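Side-chain contacts in aldehyde dehydrogenase (Listeria monocytogenes, PDB 3K9D), which probably acts as an oxidoreductase on the aldehyde or oxo groups of its substrates, with NAD or NADP as acceptor: residues D432-P436 and E437-N441; A29-Q33 and Q34-T38; T124-Y127 and K128-S132; K79-Y82 and N83-D87. All coordinates share one frame; numbering follows the deposited sequence.

Interaction 1 of 4, residues D432-P436 and E437-N441; sequences DNIGP and ENLFN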
# COMPACT_ATOMS: atom_id res chain seq x y z
N ASP A 432 6.82 6.45 2.03
CA ASP A 432 6.93 7.00 3.37
C ASP A 432 8.15 6.50 4.12
O ASP A 432 8.67 5.40 3.85
CB ASP A 432 5.65 6.76 4.19
CG ASP A 432 4.40 7.35 3.52
OD1 ASP A 432 4.52 8.29 2.70
OD2 ASP A 432 3.30 6.86 3.82
N ASN A 433 8.63 7.33 5.04
CA ASN A 433 9.40 6.84 6.18
C ASN A 433 8.34 6.25 7.05
O ASN A 433 7.48 6.96 7.58
CB ASN A 433 10.07 8.00 6.91
CG ASN A 433 11.40 8.43 6.28
OD1 ASN A 433 11.58 8.33 5.07
ND2 ASN A 433 12.32 8.90 7.10
N ILE A 434 8.35 4.94 7.21
CA ILE A 434 7.13 4.35 7.71
C ILE A 434 7.06 4.25 9.23
O ILE A 434 8.08 4.17 9.93
CB ILE A 434 6.68 3.09 6.92
CG1 ILE A 434 7.43 1.85 7.33
CG2 ILE A 434 6.66 3.37 5.42
CD1 ILE A 434 6.54 0.95 8.14
N GLY A 435 5.82 4.35 9.70
CA GLY A 435 5.51 4.36 11.12
C GLY A 435 4.13 3.79 11.34
O GLY A 435 3.63 3.06 10.49
N PRO A 436 3.50 4.15 12.48
CA PRO A 436 2.17 3.67 12.89
C PRO A 436 1.08 3.79 11.83
O PRO A 436 0.31 2.85 11.62
CB PRO A 436 1.84 4.56 14.09
CG PRO A 436 3.17 4.82 14.69
CD PRO A 436 4.07 5.05 13.50
N GLU A 437 1.04 4.93 11.14
CA GLU A 437 0.01 5.24 10.16
C GLU A 437 0.07 4.42 8.87
O GLU A 437 -0.83 4.50 8.04
CB GLU A 437 0.02 6.75 9.84
CG GLU A 437 -0.53 7.61 10.99
CD GLU A 437 -0.57 9.10 10.67
OE1 GLU A 437 -0.68 9.90 11.62
OE2 GLU A 437 -0.50 9.48 9.48
N ASN A 438 1.13 3.63 8.70
CA ASN A 438 1.23 2.65 7.62
C ASN A 438 0.88 1.23 8.08
O ASN A 438 0.99 0.27 7.31
CB ASN A 438 2.65 2.64 7.05
CG ASN A 438 3.12 4.01 6.63
OD1 ASN A 438 3.74 4.72 7.41
ND2 ASN A 438 2.81 4.40 5.41
N LEU A 439 0.50 1.11 9.35
CA LEU A 439 0.29 -0.19 9.99
C LEU A 439 -1.07 -0.31 10.67
O LEU A 439 -1.27 -1.14 11.55
CB LEU A 439 1.43 -0.50 10.97
CG LEU A 439 2.79 -0.64 10.27
CD1 LEU A 439 3.89 -0.39 11.27
CD2 LEU A 439 2.94 -2.02 9.58
N PHE A 440 -2.00 0.56 10.27
CA PHE A 440 -3.42 0.32 10.51
C PHE A 440 -4.24 0.74 9.30
O PHE A 440 -3.84 1.63 8.54
CB PHE A 440 -3.95 0.92 11.84
CG PHE A 440 -3.92 2.42 11.92
CD1 PHE A 440 -5.01 3.18 11.49
CD2 PHE A 440 -2.83 3.08 12.48
CE1 PHE A 440 -4.99 4.57 11.58
CE2 PHE A 440 -2.81 4.47 12.59
CZ PHE A 440 -3.88 5.22 12.13
N ASN A 441 -5.37 0.05 9.11
CA ASN A 441 -6.39 0.43 8.14
C ASN A 441 -7.39 1.34 8.83
O ASN A 441 -7.58 1.27 10.03
CB ASN A 441 -7.16 -0.81 7.63
CG ASN A 441 -6.33 -1.72 6.76
OD1 ASN A 441 -6.37 -2.94 6.94
ND2 ASN A 441 -5.61 -1.16 5.77

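Interaction 2 of 4, residues A29-Q33 and Q34-T38; sequences AAMSQ and QQIDT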
# COMPACT_ATOMS: atom_id res chain seq x y z
N ALA A 29 -5.71 -6.20 20.37
CA ALA A 29 -6.86 -5.55 19.71
C ALA A 29 -7.99 -5.14 20.67
O ALA A 29 -8.79 -4.26 20.34
CB ALA A 29 -7.41 -6.46 18.60
N ALA A 30 -8.06 -5.75 21.85
CA ALA A 30 -9.04 -5.38 22.87
C ALA A 30 -8.55 -4.24 23.79
O ALA A 30 -9.36 -3.61 24.49
CB ALA A 30 -9.42 -6.60 23.70
N MET A 31 -7.24 -3.99 23.80
CA MET A 31 -6.65 -2.99 24.69
C MET A 31 -6.92 -1.55 24.25
O MET A 31 -7.00 -1.27 23.05
CB MET A 31 -5.13 -3.19 24.80
CG MET A 31 -4.67 -4.57 25.20
SD MET A 31 -2.88 -4.62 25.50
CE MET A 31 -2.79 -6.21 26.27
N SER A 32 -7.01 -0.64 25.22
CA SER A 32 -7.21 0.77 24.93
C SER A 32 -5.91 1.43 24.45
O SER A 32 -4.85 0.78 24.44
CB SER A 32 -7.75 1.51 26.15
OG SER A 32 -6.70 1.91 27.01
N GLN A 33 -5.99 2.70 24.04
CA GLN A 33 -4.80 3.46 23.61
C GLN A 33 -3.80 3.59 24.76
O GLN A 33 -2.59 3.47 24.56
CB GLN A 33 -5.17 4.85 23.08
CG GLN A 33 -3.97 5.66 22.52
CD GLN A 33 -3.53 5.18 21.15
OE1 GLN A 33 -4.27 5.32 20.17
NE2 GLN A 33 -2.32 4.63 21.07
N GLN A 34 -4.33 3.84 25.95
CA GLN A 34 -3.55 3.92 27.19
C GLN A 34 -2.75 2.64 27.47
O GLN A 34 -1.53 2.71 27.64
CB GLN A 34 -4.46 4.28 28.37
CG GLN A 34 -4.96 5.75 28.38
CD GLN A 34 -6.19 6.02 27.49
OE1 GLN A 34 -6.64 5.17 26.70
NE2 GLN A 34 -6.76 7.22 27.63
N GLN A 35 -3.43 1.50 27.48
CA GLN A 35 -2.78 0.19 27.64
C GLN A 35 -1.70 -0.13 26.59
O GLN A 35 -0.60 -0.58 26.94
CB GLN A 35 -3.82 -0.93 27.70
CG GLN A 35 -4.52 -1.07 29.07
CD GLN A 35 -5.80 -1.89 28.99
OE1 GLN A 35 -6.17 -2.58 29.94
NE2 GLN A 35 -6.48 -1.80 27.87
N ILE A 36 -2.01 0.12 25.31
CA ILE A 36 -1.00 0.02 24.22
C ILE A 36 0.25 0.89 24.45
O ILE A 36 1.39 0.40 24.33
CB ILE A 36 -1.64 0.33 22.81
CG1 ILE A 36 -2.63 -0.78 22.39
CG2 ILE A 36 -0.57 0.70 21.73
CD1 ILE A 36 -2.02 -2.09 21.89
N ASP A 37 0.02 2.17 24.79
CA ASP A 37 1.10 3.15 24.93
C ASP A 37 2.02 2.85 26.10
O ASP A 37 3.21 3.16 26.04
CB ASP A 37 0.55 4.58 25.04
CG ASP A 37 -0.05 5.08 23.74
OD1 ASP A 37 0.21 4.46 22.68
OD2 ASP A 37 -0.81 6.08 23.77
N THR A 38 1.45 2.26 27.15
CA THR A 38 2.20 1.72 28.28
C THR A 38 3.22 0.65 27.85
O THR A 38 4.36 0.66 28.30
CB THR A 38 1.23 1.16 29.36
OG1 THR A 38 0.53 2.25 29.98
CG2 THR A 38 1.97 0.39 30.46

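Interaction 3 of 4, residues T124-Y127 and K128-S132; sequences TVIY and KTLIS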
# COMPACT_ATOMS: atom_id res chain seq x y z
N THR A 124 16.77 -1.72 13.90
CA THR A 124 15.58 -2.00 13.08
C THR A 124 14.51 -2.78 13.86
O THR A 124 13.32 -2.46 13.78
CB THR A 124 15.94 -2.69 11.73
OG1 THR A 124 16.92 -1.92 11.02
CG2 THR A 124 14.71 -2.83 10.84
N VAL A 125 14.94 -3.78 14.63
CA VAL A 125 14.02 -4.54 15.50
C VAL A 125 13.30 -3.63 16.48
O VAL A 125 12.07 -3.67 16.58
CB VAL A 125 14.73 -5.68 16.27
CG1 VAL A 125 13.82 -6.28 17.36
CG2 VAL A 125 15.17 -6.77 15.32
N ILE A 126 14.05 -2.78 17.18
CA ILE A 126 13.47 -1.89 18.20
C ILE A 126 12.40 -1.03 17.57
O ILE A 126 11.28 -0.96 18.07
CB ILE A 126 14.56 -1.02 18.91
CG1 ILE A 126 15.38 -1.89 19.85
CG2 ILE A 126 13.93 0.13 19.69
CD1 ILE A 126 16.77 -1.30 20.24
N TYR A 127 12.76 -0.39 16.46
CA TYR A 127 11.90 0.54 15.74
C TYR A 127 10.63 -0.11 15.18
O TYR A 127 9.56 0.43 15.37
CB TYR A 127 12.72 1.24 14.63
CG TYR A 127 11.96 1.54 13.36
CD1 TYR A 127 11.09 2.63 13.28
CD2 TYR A 127 12.12 0.74 12.23
CE1 TYR A 127 10.37 2.90 12.09
CE2 TYR A 127 11.41 1.00 11.04
CZ TYR A 127 10.55 2.08 10.98
OH TYR A 127 9.87 2.33 9.81
N LYS A 128 10.77 -1.26 14.51
CA LYS A 128 9.62 -1.98 13.91
C LYS A 128 8.65 -2.47 14.98
O LYS A 128 7.44 -2.42 14.78
CB LYS A 128 10.08 -3.17 13.06
CG LYS A 128 10.77 -2.79 11.77
CD LYS A 128 10.89 -3.99 10.82
CE LYS A 128 11.36 -3.51 9.43
NZ LYS A 128 11.83 -4.59 8.53
N THR A 129 9.20 -2.94 16.10
CA THR A 129 8.42 -3.43 17.22
C THR A 129 7.55 -2.29 17.75
O THR A 129 6.33 -2.43 17.82
CB THR A 129 9.31 -3.98 18.33
OG1 THR A 129 10.02 -5.12 17.86
CG2 THR A 129 8.47 -4.40 19.55
N LEU A 130 8.19 -1.16 18.05
CA LEU A 130 7.53 0.02 18.58
C LEU A 130 6.38 0.50 17.72
O LEU A 130 5.30 0.78 18.23
CB LEU A 130 8.52 1.17 18.72
CG LEU A 130 9.44 1.17 19.94
CD1 LEU A 130 10.60 2.07 19.64
CD2 LEU A 130 8.70 1.63 21.16
N ILE A 131 6.62 0.60 16.41
CA ILE A 131 5.56 1.06 15.49
C ILE A 131 4.42 0.04 15.24
O ILE A 131 3.26 0.43 15.15
CB ILE A 131 6.15 1.68 14.17
CG1 ILE A 131 6.89 0.64 13.32
CG2 ILE A 131 7.07 2.87 14.53
CD1 ILE A 131 7.18 1.09 11.92
N SER A 132 4.76 -1.25 15.15
CA SER A 132 3.76 -2.32 15.01
C SER A 132 2.86 -2.43 16.23
O SER A 132 1.64 -2.39 16.12
CB SER A 132 4.40 -3.68 14.73
OG SER A 132 5.21 -3.62 13.56

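Interaction 4 of 4, residues K79-Y82 and N83-D87; sequences KHVY and NYIKD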
# COMPACT_ATOMS: atom_id res chain seq x y z
N LYS A 79 14.57 6.09 21.58
CA LYS A 79 14.13 7.42 22.07
C LYS A 79 13.48 8.32 21.03
O LYS A 79 12.46 8.94 21.32
CB LYS A 79 15.29 8.16 22.76
CG LYS A 79 15.53 7.73 24.19
CD LYS A 79 14.51 8.32 25.17
CE LYS A 79 14.10 7.31 26.24
NZ LYS A 79 13.21 6.25 25.66
N HIS A 80 14.07 8.40 19.84
CA HIS A 80 13.58 9.30 18.80
C HIS A 80 12.25 8.83 18.18
O HIS A 80 11.36 9.65 17.96
CB HIS A 80 14.64 9.50 17.70
CG HIS A 80 15.82 10.30 18.12
ND1 HIS A 80 16.09 11.55 17.59
CD2 HIS A 80 16.83 10.03 18.98
CE1 HIS A 80 17.21 12.02 18.12
NE2 HIS A 80 17.68 11.11 18.96
N VAL A 81 12.14 7.52 17.90
CA VAL A 81 10.89 6.92 17.39
C VAL A 81 9.78 7.06 18.43
O VAL A 81 8.68 7.52 18.11
CB VAL A 81 11.08 5.41 16.98
CG1 VAL A 81 9.77 4.76 16.58
CG2 VAL A 81 12.12 5.27 15.85
N TYR A 82 10.08 6.70 19.68
CA TYR A 82 9.16 6.86 20.79
C TYR A 82 8.61 8.28 20.95
O TYR A 82 7.40 8.45 21.08
CB TYR A 82 9.77 6.37 22.12
CG TYR A 82 8.82 6.55 23.27
CD1 TYR A 82 7.67 5.77 23.36
CD2 TYR A 82 9.04 7.53 24.24
CE1 TYR A 82 6.76 5.95 24.39
CE2 TYR A 82 8.13 7.72 25.28
CZ TYR A 82 6.99 6.92 25.34
OH TYR A 82 6.07 7.08 26.35
N ASN A 83 9.48 9.28 20.91
CA ASN A 83 9.02 10.67 21.04
C ASN A 83 8.12 11.14 19.89
O ASN A 83 7.25 11.98 20.09
CB ASN A 83 10.20 11.63 21.23
CG ASN A 83 10.57 11.82 22.70
OD1 ASN A 83 9.82 11.45 23.61
ND2 ASN A 83 11.74 12.41 22.92
N TYR A 84 8.32 10.58 18.69
CA TYR A 84 7.41 10.84 17.56
C TYR A 84 6.05 10.13 17.72
O TYR A 84 5.01 10.69 17.35
CB TYR A 84 8.08 10.48 16.22
CG TYR A 84 7.10 10.27 15.07
CD1 TYR A 84 6.48 11.36 14.45
CD2 TYR A 84 6.81 9.00 14.61
CE1 TYR A 84 5.58 11.17 13.40
CE2 TYR A 84 5.90 8.79 13.58
CZ TYR A 84 5.29 9.88 12.97
OH TYR A 84 4.40 9.66 11.94
N ILE A 85 6.05 8.92 18.29
CA ILE A 85 4.83 8.09 18.34
C ILE A 85 4.00 8.18 19.62
O ILE A 85 2.81 7.87 19.59
CB ILE A 85 5.08 6.57 17.97
CG1 ILE A 85 5.77 5.80 19.11
CG2 ILE A 85 5.83 6.43 16.67
CD1 ILE A 85 6.02 4.32 18.80
N LYS A 86 4.60 8.61 20.74
CA LYS A 86 3.92 8.56 22.05
C LYS A 86 2.52 9.21 22.16
O LYS A 86 1.65 8.70 22.87
CB LYS A 86 4.86 9.07 23.17
CG LYS A 86 5.16 10.57 23.19
CD LYS A 86 5.91 10.93 24.48
CE LYS A 86 5.78 12.41 24.83
NZ LYS A 86 6.44 13.32 23.84
N ASP A 87 2.29 10.33 21.46
CA ASP A 87 1.03 11.06 21.59
C ASP A 87 0.09 10.89 20.38
O ASP A 87 -1.00 11.48 20.34
CB ASP A 87 1.28 12.54 21.88
CG ASP A 87 1.90 12.77 23.25
OD1 ASP A 87 1.56 12.03 24.20
OD2 ASP A 87 2.73 13.69 23.39

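Interaction 1 of 4, residues D432-P436 and E437-N441
Asp432 and Asn438 lean toward each other because both swing CG back beside their own backbone N (chi1 -58° and -54°), which carries the carboxylate and the amide across the mouth of a tight bend. Asn438 then uses both ends of its amide. ND2 donates to Asp432 OD2 at 3.0 Å, with the oxygen lying in the amide plane and receiving the proton on its anti lone pair. OD1 accepts from Gly435 N at 3.1 Å in a bond that is nearly straight (169°), though the donor sits somewhat tilted from the carbonyl plane. Ile434 lies against the same amide, its CB 3.4 Å from Asn438 OD1. The backbone tightens the same bend: Asn438 N binds Gly435 O and Leu439 N binds Pro436 O, successive i+3 bonds of a short 3-10 turn that leads into strand 440-447. Leu439 folds back over the turn, CD1 resting 3.5 Å from Gly435 O, and the Phe440 ring approaches Pro436 O obliquely, with CD2 at 3.3 Å. Beyond the bend, Ile434, Pro436 and Leu439 pack on Ile131 of helix 121-134, while Leu439 also reaches Leu109 and Val194, on strands 102-116 and 192-197 of the sheet that strand 440-447 joins. Asp432 has a stronger partner still, since its OD1 forms a salt bridge with Arg444 of the second subunit. Arg444 and the Asn438 amide would both be expected to favour the negative charge of Asp432, and the amide's rotation is fixed by bonds at both of its ends.

Interaction 2 of 4, residues A29-Q33 and Q34-T38
The start of helix 33-49 is capped by Ser32, which occupies the N-cap position after the loop that follows helix 6-28. Ser32 OG accepts from Gln35 N in a weak but straight bond of 3.3 Å (172°); chi1 of 85° sets the hydroxyl between the backbone N and the carbonyl carbon, facing the helix's first turn. The regular i+4 pattern begins here as well, with Ile36 N bonded to Ser32 O at 3.0 Å. Just before the cap, Met31 CB lies 4.2 Å from Ile36 CG1, an apolar touch spanning the helix start, and these two side chains also lean on Pro168 and Ile91 respectively. One residue into the helix, Gln33 bends at chi2 (76°), turning its amide along the helix toward Asp37. NE2 reaches Asp37 OD1 at 3.0 Å, keeping the carboxylate oxygen close to the amide plane but meeting it on the syn side, well out of the carboxylate plane. Both groups have further partners: Gln33 OE1 accepts from Thr90 N, and Asp37 OD1 forms a salt bridge with Lys134. Under this pair, Asp37 N donates to Gln33 O at 2.9 Å. Farther along, Gln34 O takes bonds from both the N and the OG1 of Thr38.

Interaction 3 of 4, residues T124-Y127 and K128-S132
Tyr127 and Ile131 make the close side-chain contact of this helical segment: Ile131 CD1 approaches the ring obliquely, 3.6 Å from Tyr127 CZ and equally near the phenol oxygen. The isoleucine gets there by placing CG1 between its backbone N and carbonyl carbon (chi1 66°), which sends the longer branch back up the helix toward the tyrosine. Tyr127 OH is hydrogen-bonded to Ile434 O, so the outer end of the ring is tied to another part of the chain. Beside it, Thr124 and Lys128 run side by side; Thr124 CG2 lies 3.7 Å from Lys128 CE, and the extended lysine carries NZ onward to Thr198 OG1. These residues belong to helix 121-134, the crossover of a beta-alpha-beta unit that links the parallel strands 102-116 and 138-143. Every touching residue is buried, so the looser part is not a solvent side but the one where side chains merely run alongside each other. There Ile126 CG2 and Leu130 CD1 lie side by side, 3.9 Å apart, and Val125 CG1 stands 4.0 Å from Thr129 OG1. Val125 and Thr129 turn toward Phe141 of the second strand and toward helix 148-164. In this buried setting Thr129 OG1 donates to Val125 O at 2.8 Å. The same carbonyl takes Thr129 N at 3.0 Å, and the two donors reach it from opposite faces of its plane; Ser132 repeats the pattern on Lys128 O.

Interaction 4 of 4, residues K79-Y82 and N83-D87
Lys86 lies across one face of the Tyr82 ring, the two side chains crossing at about a right angle. Tyr82 places CG opposite its backbone N (chi1 179°), which trails the ring along the helix toward the residue four positions on. Lys86 answers with the less common chi1 of 71°, CG lodged between the backbone N and the carbonyl carbon. Its CB sits 4.0 Å from the ring centroid, 22° off the normal, in a CH-pi contact displaced toward the phenol end; CZ, at 3.7 Å, is the ring atom nearest to CB. The lysine chain continues past the ring, with CD 4.0 Å from Tyr82 CE2, then bends at its last torsion, and NZ makes a long salt bridge with Asp87 OD2. The contact occupies the last turns of helix 67-85 and the residues that follow, where the i+4 bonds continue to Lys86 N, which binds Tyr82 O at 2.8 Å. Ile85 N serves Val81 O at 3.0 Å and adds a weak i+3 bond to Tyr82 O. Ile85 CG2 lies 4.3 Å from Val81 CG1. That pair faces helix 121-134, Val81 meeting Tyr127 and Ile131 while Ile85 meets Leu130. Tyr82 turns instead to helix 33-49, where it packs on Lys41 and Ala44. Tyr84 leads its ring away from the preceding turn, onto Val415 and Pro416.

Along the chain the order is interaction 2, 4, 3 and then 1, yet in space interactions 1, 3 and 4 form one cluster, their centres 11 to 14 Å apart. Interaction 3, on the crossover helix 121-134, touches both others: Ile131 meets Val81 of interaction 4 and Leu439 of interaction 1. Pro436 closes the triangle by packing on Ile85. Interaction 2 stands farther out, 16 to 18 Å from the rest between centres, and touches only interaction 4; Lys134 of helix 121-134 bridges those two through Asp37 and the Ile85 carbonyl. Helices from the early chain are thereby joined to the late segment entering strand 440-447, beside the subunit interface.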